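Local coordinates for protein MtVAO615 (PDB 6F72) that binds FAD bicovalently and is probably an oxidoreductase whose reduced form reacts rapidly with molecular oxygen, although no substrate has yet been identified, at residues K183-P188 with N250-E255; Y231-G236 with A287-M292; R262-V265 with R270-D273. All coordinates share one frame; numbering follows the deposited sequence.

Contact 1: residues K183-P188 with N250-E255; sequences KNYKAP and NVLEWE
Tyr-185 reaches across to Leu-252 and Glu-253 as a single long lever, and almost everything that joins the two segments gathers on its ring and hydroxyl. With CG set opposite the backbone N (chi1 -165°), the bond from CA to CB already heads for strand 251-257, and the ring carries that direction on. From CG outward one face lies under Leu-252: the methyl CD1 stands 3.5 Å from the centroid of the Tyr-185 ring and only 4° off its normal, a CH-pi contact over the middle of the ring. The six ring carbons are therefore almost equally far from that methyl, CG being 3.7 Å from Leu-252 CD1. A branched aliphatic chain suits this place because one methyl can seat on the face while the two side chains run past each other in opposite senses.

Tyr-185 and Leu-252 also share Ala-194 as a neighbour, on strand 193-198 of the same curled antiparallel sheet in the PCMH-type FAD-binding domain. Leu-252 and Glu-253 together face Thr-293 in a classic beta bulge, which lets two consecutive side chains turn toward the tyrosine.

Beyond the face the ring edge meets Glu-253: CE2 of Tyr-185 lies 3.2 Å from Glu-253 OE2, which sits near the ring plane. At the tip, Tyr-185 OH donates at 2.6 Å to Glu-253 OE2, which accepts on its anti lone pair, with the carboxylate plane turned 55° from the ring. Glutamate fits here since its chain, extended beyond CG, carries the carboxylate out to the phenol. The same hydroxyl is also an acceptor: a water donates to Tyr-185 OH at 2.7 Å and, with its other hydrogen, to Leu-252 O at 2.9 Å.

Contact 2: residues Y231-G236 with A287-M292; sequences YTQGGG and AVVLSM. With FAD (flavin-adenine dinucleotide), chain E.
The carbonyl oxygen of Val-289, the residue whose side chain packs on Gln-233, accepts a bond from the adenine amino group, FAD N6A to Val-289 O, at 2.7 Å. The amide of the same residue answers it, Val-289 N donating to FAD N1A at 2.8 Å with an N-H...acceptor angle of 168°. One residue thus reads the N1/N6 edge of adenine with its backbone alone, so its side chain is at liberty to serve apolar packing.

The two side chains come from opposite directions, and methyl CG2 of Val-289 sits over one face of the Gln-233 amide, 3.5 Å from Gln-233 NE2. The amide nitrogen is bonded to Val-228 O, five residues earlier in the same helix, which fixes the rotation of the carboxamide; NE2 also lies over a face of the adenine, 3.9 Å from FAD C6A. Glutamine suits the place because it has the length to reach the base and an N-H to spend on its own helix.

Farther along, Met-292 lays its sulfur and methyl against Thr-232, CE being 3.9 Å from Thr-232 OG1. The methionine adopts the crowded first torsion (chi1 77°), then runs straight out to the threonine, whose hydroxyl is bonded to Ile-227 O and so leaves the contact nonpolar in character. Past the helix end the chain turns through Gly-235 and Gly-236 at positive phi, angles glycine tolerates readily, and Gly-236 CA lies over a face of the Tyr-231 ring, whose edge meets the FAD ribityl oxygen O2'.

Val-289 and Met-292 face the same way because Leu-290 and Ser-291 form a classic beta bulge opposite Glu-255. Both look at the last turn of helix 227-233, which is wedged between strand 288-298 and the cofactor, with Trp-254 of the adjoining strand 251-257 packing beside Thr-232, Gln-233 and Met-292.

Contact 3: residues R262-V265 with R270-D273; sequences RHLV and RNSD
Asn-271 and Val-265 share the one hydrogen bond of this contact, ND2 of Asn-271 donating to Val-265 O at 2.9 Å with an N-H...acceptor angle of 158°. The acceptor lies in the plane of the asparagine amide, as a well-aimed N-H requires, but the donor comes from above the carbonyl plane and not along a lone pair.

The conformation of Asn-271 explains the approach. Its backbone is in the left-handed helical region, which asparagine tolerates better than most residues, and its CG stands opposite the carbonyl carbon (chi1 -58°), a choice that turns the amide back toward the end of the preceding strand. It occupies the N-cap position of helix 272-278, yet its side chain makes no capping bond and turns to the strand end instead. Leu-264 meets it nearly at right angles, CB lying 4.1 Å from Asn-271 ND2, while Tyr-546 of helix 536-546 touches the same asparagine.

Arg-270 takes the other side of the strand end. Its chain leaves extended, then bends close to an eclipsed arrangement at chi3 (-24°), which folds the guanidinium back alongside Val-265. The aliphatic part passes the carbonyl, CD being 3.4 Å from Val-265 O, and the head group rests against the valine, with NH1 3.7 Å from Val-265 CB and CG1 4.0 Å above the guanidinium plane, offset toward its rim. Valine suits this spot: its branched chain, with CG1 set opposite the backbone N, offers a compact apolar surface to a flat cation.

Strand 263-266 is thereby tied to the start of the next helix across a short connection. Chemically the contact is a single neutral bond backed by aliphatic packing, while the arginine contributes van der Waals surface, and as an exposed residue its charge is probably largely solvated.

Overall arrangement
Strand 251-257 connects the three contacts, for it pairs with both 263-266 and 288-298 in one antiparallel sheet of the FAD-binding domain. Contact 2 lies against the cofactor, about 11 Å from the centre of the chain; contacts 1 and 3 are farther out, at about 23 and 24 Å, with side chains some 14 Å (Glu-253) and 13 Å (Leu-264) from FAD. Their centres are 14 to 15 Å apart. Glu-255 links all three, its OE1 probably bonded to Ser-291 OG of contact 2 and its OE2 to His-263 NE2 of contact 3, each at 2.7 Å. Along the chain, contact 3 is nested within the loop that contact 2 closes, whereas the segments of contacts 1 and 2 alternate.

Contact 1: residues K183-P188 with N250-E255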
loop_
_atom_site.group_PDB
_atom_site.type_symbol
_atom_site.label_atom_id
_atom_site.label_comp_id
_atom_site.label_asym_id
_atom_site.label_seq_id
_atom_site.Cartn_x
_atom_site.Cartn_y
_atom_site.Cartn_z
ATOM N N LYS A 183 -6.217 -22.867 -14.544
ATOM C CA LYS A 183 -6.055 -24.143 -13.833
ATOM C C LYS A 183 -4.645 -24.728 -13.933
ATOM O O LYS A 183 -4.138 -25.304 -12.960
ATOM C CB LYS A 183 -7.080 -25.163 -14.339
ATOM C CG LYS A 183 -7.230 -26.405 -13.468
ATOM C CD LYS A 183 -8.404 -27.237 -13.954
ATOM C CE LYS A 183 -8.465 -28.584 -13.256
ATOM N NZ LYS A 183 -9.680 -29.337 -13.687
ATOM N N ASN A 184 -4.024 -24.561 -15.101
ATOM C CA ASN A 184 -2.711 -25.145 -15.398
ATOM C C ASN A 184 -1.781 -24.169 -16.107
ATOM O O ASN A 184 -1.427 -24.360 -17.287
ATOM C CB ASN A 184 -2.867 -26.423 -16.224
ATOM C CG ASN A 184 -3.565 -27.536 -15.461
ATOM O OD1 ASN A 184 -3.214 -27.845 -14.317
ATOM N ND2 ASN A 184 -4.551 -28.159 -16.100
ATOM N N TYR A 185 -1.388 -23.121 -15.379
ATOM C CA TYR A 185 -0.300 -22.260 -15.828
ATOM C C TYR A 185 0.952 -23.116 -16.026
ATOM O O TYR A 185 1.318 -23.896 -15.144
ATOM C CB TYR A 185 -0.012 -21.133 -14.833
ATOM C CG TYR A 185 0.827 -20.050 -15.449
ATOM C CD1 TYR A 185 2.225 -20.104 -15.401
ATOM C CD2 TYR A 185 0.229 -18.975 -16.102
ATOM C CE1 TYR A 185 3.000 -19.106 -15.982
ATOM C CE2 TYR A 185 0.992 -17.976 -16.687
ATOM C CZ TYR A 185 2.375 -18.041 -16.621
ATOM O OH TYR A 185 3.132 -17.053 -17.195
ATOM N N LYS A 186 1.567 -22.979 -17.199
ATOM C CA LYS A 186 2.711 -23.786 -17.592
ATOM C C LYS A 186 3.859 -22.891 -17.992
ATOM O O LYS A 186 3.803 -22.190 -19.012
ATOM C CB LYS A 186 2.366 -24.724 -18.754
ATOM C CG LYS A 186 1.530 -25.930 -18.382
ATOM C CD LYS A 186 0.965 -26.563 -19.651
ATOM C CE LYS A 186 -0.351 -27.283 -19.376
ATOM N NZ LYS A 186 -0.109 -28.677 -18.884
ATOM N N ALA A 187 4.889 -22.919 -17.155
ATOM C CA ALA A 187 6.127 -22.203 -17.368
ATOM C C ALA A 187 7.239 -23.079 -16.780
ATOM O O ALA A 187 6.960 -23.926 -15.921
ATOM C CB ALA A 187 6.073 -20.856 -16.664
ATOM N N PRO A 188 8.502 -22.895 -17.228
ATOM C CA PRO A 188 9.600 -23.669 -16.608
ATOM C C PRO A 188 9.719 -23.435 -15.086
ATOM O O PRO A 188 9.960 -24.384 -14.333
ATOM C CB PRO A 188 10.844 -23.151 -17.332
ATOM C CG PRO A 188 10.334 -22.620 -18.629
ATOM C CD PRO A 188 8.987 -22.045 -18.337
ATOM N N ASN A 250 5.064 -13.651 -6.330
ATOM C CA ASN A 250 4.007 -14.464 -6.904
ATOM C C ASN A 250 3.541 -13.985 -8.268
ATOM O O ASN A 250 2.625 -14.576 -8.831
ATOM C CB ASN A 250 2.837 -14.567 -5.936
ATOM C CG ASN A 250 3.154 -15.455 -4.762
ATOM O OD1 ASN A 250 2.909 -16.647 -4.813
ATOM N ND2 ASN A 250 3.742 -14.878 -3.700
ATOM N N VAL A 251 4.177 -12.945 -8.806
ATOM C CA VAL A 251 3.834 -12.441 -10.128
ATOM C C VAL A 251 4.410 -13.330 -11.220
ATOM O O VAL A 251 5.608 -13.687 -11.205
ATOM C CB VAL A 251 4.260 -10.972 -10.359
ATOM C CG1 VAL A 251 3.733 -10.478 -11.707
ATOM C CG2 VAL A 251 3.700 -10.082 -9.277
ATOM N N LEU A 252 3.542 -13.694 -12.168
ATOM C CA LEU A 252 3.963 -14.456 -13.338
ATOM C C LEU A 252 4.134 -13.547 -14.551
ATOM O O LEU A 252 5.114 -13.660 -15.281
ATOM C CB LEU A 252 2.990 -15.604 -13.625
ATOM C CG LEU A 252 2.705 -16.594 -12.496
ATOM C CD1 LEU A 252 1.517 -17.460 -12.870
ATOM C CD2 LEU A 252 3.929 -17.460 -12.196
ATOM N N GLU A 253 3.167 -12.651 -14.757
ATOM C CA GLU A 253 3.105 -11.784 -15.935
ATOM C C GLU A 253 2.541 -10.445 -15.547
ATOM O O GLU A 253 1.719 -10.381 -14.644
ATOM C CB GLU A 253 2.174 -12.383 -16.987
ATOM C CG GLU A 253 2.721 -13.669 -17.584
ATOM C CD GLU A 253 1.831 -14.260 -18.656
ATOM O OE1 GLU A 253 1.328 -13.493 -19.507
ATOM O OE2 GLU A 253 1.670 -15.496 -18.653
ATOM N N TRP A 254 3.010 -9.401 -16.234
ATOM C CA TRP A 254 2.427 -8.061 -16.205
ATOM C C TRP A 254 1.991 -7.751 -17.623
ATOM O O TRP A 254 2.785 -7.885 -18.558
ATOM C CB TRP A 254 3.450 -6.997 -15.802
ATOM C CG TRP A 254 3.944 -7.084 -14.387
ATOM C CD1 TRP A 254 5.181 -7.522 -13.969
ATOM C CD2 TRP A 254 3.227 -6.713 -13.208
ATOM N NE1 TRP A 254 5.269 -7.451 -12.596
ATOM C CE2 TRP A 254 4.083 -6.961 -12.102
ATOM C CE3 TRP A 254 1.929 -6.204 -12.969
ATOM C CZ2 TRP A 254 3.690 -6.711 -10.783
ATOM C CZ3 TRP A 254 1.538 -5.971 -11.655
ATOM C CH2 TRP A 254 2.418 -6.215 -10.580
ATOM N N GLU A 255 0.741 -7.321 -17.769
ATOM C CA GLU A 255 0.262 -6.761 -19.017
ATOM C C GLU A 255 0.213 -5.245 -18.842
ATOM O O GLU A 255 -0.340 -4.749 -17.870
ATOM C CB GLU A 255 -1.110 -7.333 -19.355
ATOM C CG GLU A 255 -1.712 -6.790 -20.643
ATOM C CD GLU A 255 -3.207 -7.001 -20.736
ATOM O OE1 GLU A 255 -3.801 -7.605 -19.814
ATOM O OE2 GLU A 255 -3.796 -6.555 -21.750
HETATM O O HOH W 1 5.578 -16.155 -16.617
#

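Contact 2: residues Y231-G236 with A287-M292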
loop_
_atom_site.group_PDB
_atom_site.type_symbol
_atom_site.label_atom_id
_atom_site.label_comp_id
_atom_site.label_asym_id
_atom_site.label_seq_id
_atom_site.Cartn_x
_atom_site.Cartn_y
_atom_site.Cartn_z
ATOM N N TYR A 231 0.400 -1.960 -4.526
ATOM C CA TYR A 231 0.600 -3.062 -3.588
ATOM C C TYR A 231 1.633 -4.118 -4.080
ATOM O O TYR A 231 2.706 -4.272 -3.476
ATOM C CB TYR A 231 -0.742 -3.722 -3.222
ATOM C CG TYR A 231 -0.563 -4.951 -2.362
ATOM C CD1 TYR A 231 -0.353 -4.837 -0.976
ATOM C CD2 TYR A 231 -0.535 -6.240 -2.944
ATOM C CE1 TYR A 231 -0.158 -5.971 -0.191
ATOM C CE2 TYR A 231 -0.353 -7.369 -2.171
ATOM C CZ TYR A 231 -0.141 -7.240 -0.809
ATOM O OH TYR A 231 0.050 -8.370 -0.057
ATOM N N THR A 232 1.324 -4.807 -5.180
ATOM C CA THR A 232 2.236 -5.821 -5.703
ATOM C C THR A 232 3.449 -5.144 -6.334
ATOM O O THR A 232 4.566 -5.595 -6.147
ATOM C CB THR A 232 1.558 -6.824 -6.680
ATOM O OG1 THR A 232 0.563 -7.586 -5.987
ATOM C CG2 THR A 232 2.563 -7.795 -7.196
ATOM N N GLN A 233 3.227 -4.053 -7.058
ATOM C CA GLN A 233 4.322 -3.357 -7.744
ATOM C C GLN A 233 5.402 -2.823 -6.796
ATOM O O GLN A 233 6.580 -2.774 -7.161
ATOM C CB GLN A 233 3.765 -2.236 -8.622
ATOM C CG GLN A 233 3.090 -2.765 -9.896
ATOM C CD GLN A 233 2.384 -1.698 -10.704
ATOM O OE1 GLN A 233 3.016 -0.747 -11.174
ATOM N NE2 GLN A 233 1.072 -1.880 -10.925
ATOM N N GLY A 234 4.999 -2.439 -5.586
ATOM C CA GLY A 234 5.942 -1.951 -4.584
ATOM C C GLY A 234 6.459 -2.989 -3.594
ATOM O O GLY A 234 7.172 -2.638 -2.634
ATOM N N GLY A 235 6.098 -4.252 -3.789
ATOM C CA GLY A 235 6.476 -5.296 -2.845
ATOM C C GLY A 235 5.268 -6.105 -2.453
ATOM O O GLY A 235 4.926 -7.085 -3.142
ATOM N N GLY A 236 4.619 -5.687 -1.364
ATOM C CA GLY A 236 3.342 -6.257 -0.948
ATOM C C GLY A 236 3.472 -7.349 0.092
ATOM O O GLY A 236 3.638 -8.532 -0.244
ATOM N N ALA A 287 5.485 1.807 -16.251
ATOM C CA ALA A 287 4.462 1.528 -17.269
ATOM C C ALA A 287 3.076 1.542 -16.625
ATOM O O ALA A 287 2.951 1.465 -15.393
ATOM C CB ALA A 287 4.722 0.171 -17.940
ATOM N N VAL A 288 2.041 1.614 -17.462
ATOM C CA VAL A 288 0.669 1.510 -16.990
ATOM C C VAL A 288 0.276 0.041 -17.034
ATOM O O VAL A 288 0.269 -0.573 -18.110
ATOM C CB VAL A 288 -0.303 2.373 -17.838
ATOM C CG1 VAL A 288 -1.694 2.378 -17.241
ATOM C CG2 VAL A 288 0.211 3.796 -17.956
ATOM N N VAL A 289 -0.070 -0.514 -15.877
ATOM C CA VAL A 289 -0.420 -1.935 -15.779
ATOM C C VAL A 289 -1.916 -2.114 -16.014
ATOM O O VAL A 289 -2.733 -1.440 -15.359
ATOM C CB VAL A 289 -0.022 -2.525 -14.401
ATOM C CG1 VAL A 289 -0.736 -3.844 -14.120
ATOM C CG2 VAL A 289 1.501 -2.673 -14.292
ATOM N N LEU A 290 -2.257 -3.017 -16.935
ATOM C CA LEU A 290 -3.651 -3.370 -17.232
ATOM C C LEU A 290 -4.115 -4.618 -16.499
ATOM O O LEU A 290 -5.288 -4.762 -16.170
ATOM C CB LEU A 290 -3.849 -3.533 -18.736
ATOM C CG LEU A 290 -3.573 -2.333 -19.647
ATOM C CD1 LEU A 290 -3.539 -2.820 -21.088
ATOM C CD2 LEU A 290 -4.622 -1.241 -19.487
ATOM N N SER A 291 -3.183 -5.536 -16.255
ATOM C CA SER A 291 -3.466 -6.736 -15.483
ATOM C C SER A 291 -2.159 -7.337 -15.021
ATOM O O SER A 291 -1.087 -6.985 -15.534
ATOM C CB SER A 291 -4.253 -7.767 -16.322
ATOM O OG SER A 291 -3.411 -8.453 -17.236
ATOM N N MET A 292 -2.266 -8.236 -14.044
ATOM C CA MET A 292 -1.177 -9.137 -13.671
ATOM C C MET A 292 -1.692 -10.568 -13.666
ATOM O O MET A 292 -2.884 -10.817 -13.466
ATOM C CB MET A 292 -0.591 -8.754 -12.297
ATOM C CG MET A 292 -1.413 -9.157 -11.082
ATOM S SD MET A 292 -0.536 -8.837 -9.541
ATOM C CE MET A 292 -1.554 -9.772 -8.391
HETATM P PA FAD E . -3.056 3.744 -5.491
HETATM O O1A FAD E . -2.836 4.965 -4.635
HETATM O O2A FAD E . -4.192 3.814 -6.472
HETATM O O5B FAD E . -1.683 3.419 -6.260
HETATM C C5B FAD E . -0.416 3.482 -5.607
HETATM C C4B FAD E . 0.711 3.745 -6.599
HETATM O O4B FAD E . 0.707 2.734 -7.610
HETATM C C3B FAD E . 0.612 5.070 -7.330
HETATM O O3B FAD E . 1.952 5.542 -7.517
HETATM C C2B FAD E . 0.005 4.725 -8.679
HETATM O O2B FAD E . 0.437 5.623 -9.704
HETATM C C1B FAD E . 0.522 3.316 -8.911
HETATM N N9A FAD E . -0.399 2.434 -9.667
HETATM C C8A FAD E . -1.496 1.828 -9.166
HETATM N N7A FAD E . -2.091 1.057 -10.111
HETATM C C5A FAD E . -1.360 1.161 -11.232
HETATM C C6A FAD E . -1.433 0.604 -12.601
HETATM N N6A FAD E . -2.448 -0.224 -12.933
HETATM N N1A FAD E . -0.476 0.960 -13.488
HETATM C C2A FAD E . 0.536 1.793 -13.164
HETATM N N3A FAD E . 0.668 2.334 -11.926
HETATM C C4A FAD E . -0.234 2.060 -10.939
HETATM N N1 FAD E . 0.563 -2.638 2.101
HETATM C C2 FAD E . 1.053 -3.843 2.490
HETATM O O2 FAD E . 2.125 -4.254 1.987
HETATM N N3 FAD E . 0.418 -4.607 3.406
HETATM C C4 FAD E . -0.726 -4.247 4.009
HETATM O O4 FAD E . -1.278 -4.987 4.855
HETATM C C4X FAD E . -1.327 -2.950 3.627
HETATM N N5 FAD E . -2.484 -2.516 4.173
HETATM C C5X FAD E . -3.033 -1.317 3.823
HETATM C C6 FAD E . -4.245 -0.885 4.404
HETATM C C7 FAD E . -4.791 0.359 4.018
HETATM C C7M FAD E . -6.090 0.809 4.661
HETATM C C8 FAD E . -4.095 1.211 2.986
HETATM C C8M FAD E . -4.650 2.515 2.433
HETATM C C9 FAD E . -2.903 0.763 2.425
HETATM C C9A FAD E . -2.342 -0.461 2.800
HETATM N N10 FAD E . -1.139 -0.910 2.205
HETATM C C10 FAD E . -0.595 -2.147 2.612
HETATM C "C1'" FAD E . -0.435 -0.059 1.248
HETATM C "C2'" FAD E . -0.486 -0.411 -0.209
HETATM O "O2'" FAD E . 0.362 -1.539 -0.411
HETATM C "C3'" FAD E . 0.059 0.813 -0.935
HETATM O "O3'" FAD E . -0.584 2.019 -0.470
HETATM C "C4'" FAD E . -0.105 0.681 -2.441
HETATM O "O4'" FAD E . 0.626 1.722 -3.091
HETATM C "C5'" FAD E . -1.578 0.670 -2.852
HETATM O "O5'" FAD E . -1.720 0.649 -4.264
HETATM P P FAD E . -3.155 0.952 -4.919
HETATM O O1P FAD E . -4.190 0.123 -4.214
HETATM O O2P FAD E . -2.942 0.860 -6.412
HETATM O O3P FAD E . -3.368 2.503 -4.521
HETATM O O HOH W 2 3.695 0.777 -12.916
#

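Contact 3: residues R262-V265 with R270-D273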
loop_
_atom_site.group_PDB
_atom_site.type_symbol
_atom_site.label_atom_id
_atom_site.label_comp_id
_atom_site.label_asym_id
_atom_site.label_seq_id
_atom_site.Cartn_x
_atom_site.Cartn_y
_atom_site.Cartn_z
ATOM N N ARG A 262 3.001 1.317 -26.420
ATOM C CA ARG A 262 3.112 -0.101 -26.789
ATOM C C ARG A 262 2.413 -0.965 -25.740
ATOM O O ARG A 262 2.704 -0.861 -24.538
ATOM C CB ARG A 262 4.574 -0.536 -26.942
ATOM C CG ARG A 262 5.305 -0.040 -28.185
ATOM C CD ARG A 262 6.792 -0.375 -28.096
ATOM N NE ARG A 262 7.435 0.375 -27.006
ATOM C CZ ARG A 262 8.493 -0.025 -26.289
ATOM N NH1 ARG A 262 9.079 -1.198 -26.512
ATOM N NH2 ARG A 262 8.967 0.756 -25.330
ATOM N N HIS A 263 1.482 -1.797 -26.199
ATOM C CA HIS A 263 0.761 -2.736 -25.345
ATOM C C HIS A 263 1.614 -4.004 -25.274
ATOM O O HIS A 263 1.769 -4.701 -26.274
ATOM C CB HIS A 263 -0.642 -2.997 -25.926
ATOM C CG HIS A 263 -1.508 -3.905 -25.100
ATOM N ND1 HIS A 263 -2.735 -4.350 -25.540
ATOM C CD2 HIS A 263 -1.328 -4.462 -23.877
ATOM C CE1 HIS A 263 -3.281 -5.130 -24.627
ATOM N NE2 HIS A 263 -2.448 -5.214 -23.605
ATOM N N LEU A 264 2.187 -4.276 -24.095
ATOM C CA LEU A 264 3.149 -5.382 -23.919
ATOM C C LEU A 264 2.816 -6.305 -22.757
ATOM O O LEU A 264 2.071 -5.937 -21.835
ATOM C CB LEU A 264 4.577 -4.849 -23.718
ATOM C CG LEU A 264 5.254 -3.948 -24.754
ATOM C CD1 LEU A 264 6.587 -3.465 -24.189
ATOM C CD2 LEU A 264 5.456 -4.681 -26.068
ATOM N N VAL A 265 3.375 -7.511 -22.823
ATOM C CA VAL A 265 3.374 -8.445 -21.705
ATOM C C VAL A 265 4.833 -8.625 -21.245
ATOM O O VAL A 265 5.731 -8.845 -22.068
ATOM C CB VAL A 265 2.696 -9.792 -22.072
ATOM C CG1 VAL A 265 2.813 -10.802 -20.937
ATOM C CG2 VAL A 265 1.219 -9.574 -22.404
ATOM N N ARG A 270 10.215 -12.637 -21.156
ATOM C CA ARG A 270 9.800 -11.671 -22.200
ATOM C C ARG A 270 9.718 -10.265 -21.613
ATOM O O ARG A 270 8.964 -10.047 -20.670
ATOM C CB ARG A 270 8.450 -12.076 -22.817
ATOM C CG ARG A 270 7.944 -11.183 -23.964
ATOM C CD ARG A 270 6.443 -11.351 -24.223
ATOM N NE ARG A 270 5.981 -12.661 -23.747
ATOM C CZ ARG A 270 4.742 -13.150 -23.839
ATOM N NH1 ARG A 270 3.748 -12.453 -24.430
ATOM N NH2 ARG A 270 4.502 -14.370 -23.330
ATOM N N ASN A 271 10.476 -9.328 -22.198
ATOM C CA ASN A 271 10.697 -7.982 -21.636
ATOM C C ASN A 271 11.067 -8.090 -20.162
ATOM O O ASN A 271 10.493 -7.382 -19.306
ATOM C CB ASN A 271 9.444 -7.094 -21.794
ATOM C CG ASN A 271 9.026 -6.944 -23.224
ATOM O OD1 ASN A 271 9.769 -6.405 -24.036
ATOM N ND2 ASN A 271 7.826 -7.416 -23.543
ATOM N N SER A 272 12.022 -8.982 -19.875
ATOM C CA SER A 272 12.250 -9.499 -18.525
ATOM C C SER A 272 12.715 -8.421 -17.560
ATOM O O SER A 272 12.451 -8.501 -16.361
ATOM C CB SER A 272 13.251 -10.658 -18.563
ATOM O OG SER A 272 14.491 -10.225 -19.092
ATOM N N ASP A 273 13.404 -7.429 -18.113
ATOM C CA ASP A 273 13.933 -6.315 -17.365
ATOM C C ASP A 273 12.788 -5.430 -16.848
ATOM O O ASP A 273 12.839 -4.959 -15.699
ATOM C CB ASP A 273 14.984 -5.536 -18.187
ATOM C CG ASP A 273 14.457 -5.013 -19.521
ATOM O OD1 ASP A 273 13.351 -5.398 -19.973
ATOM O OD2 ASP A 273 15.175 -4.205 -20.144
#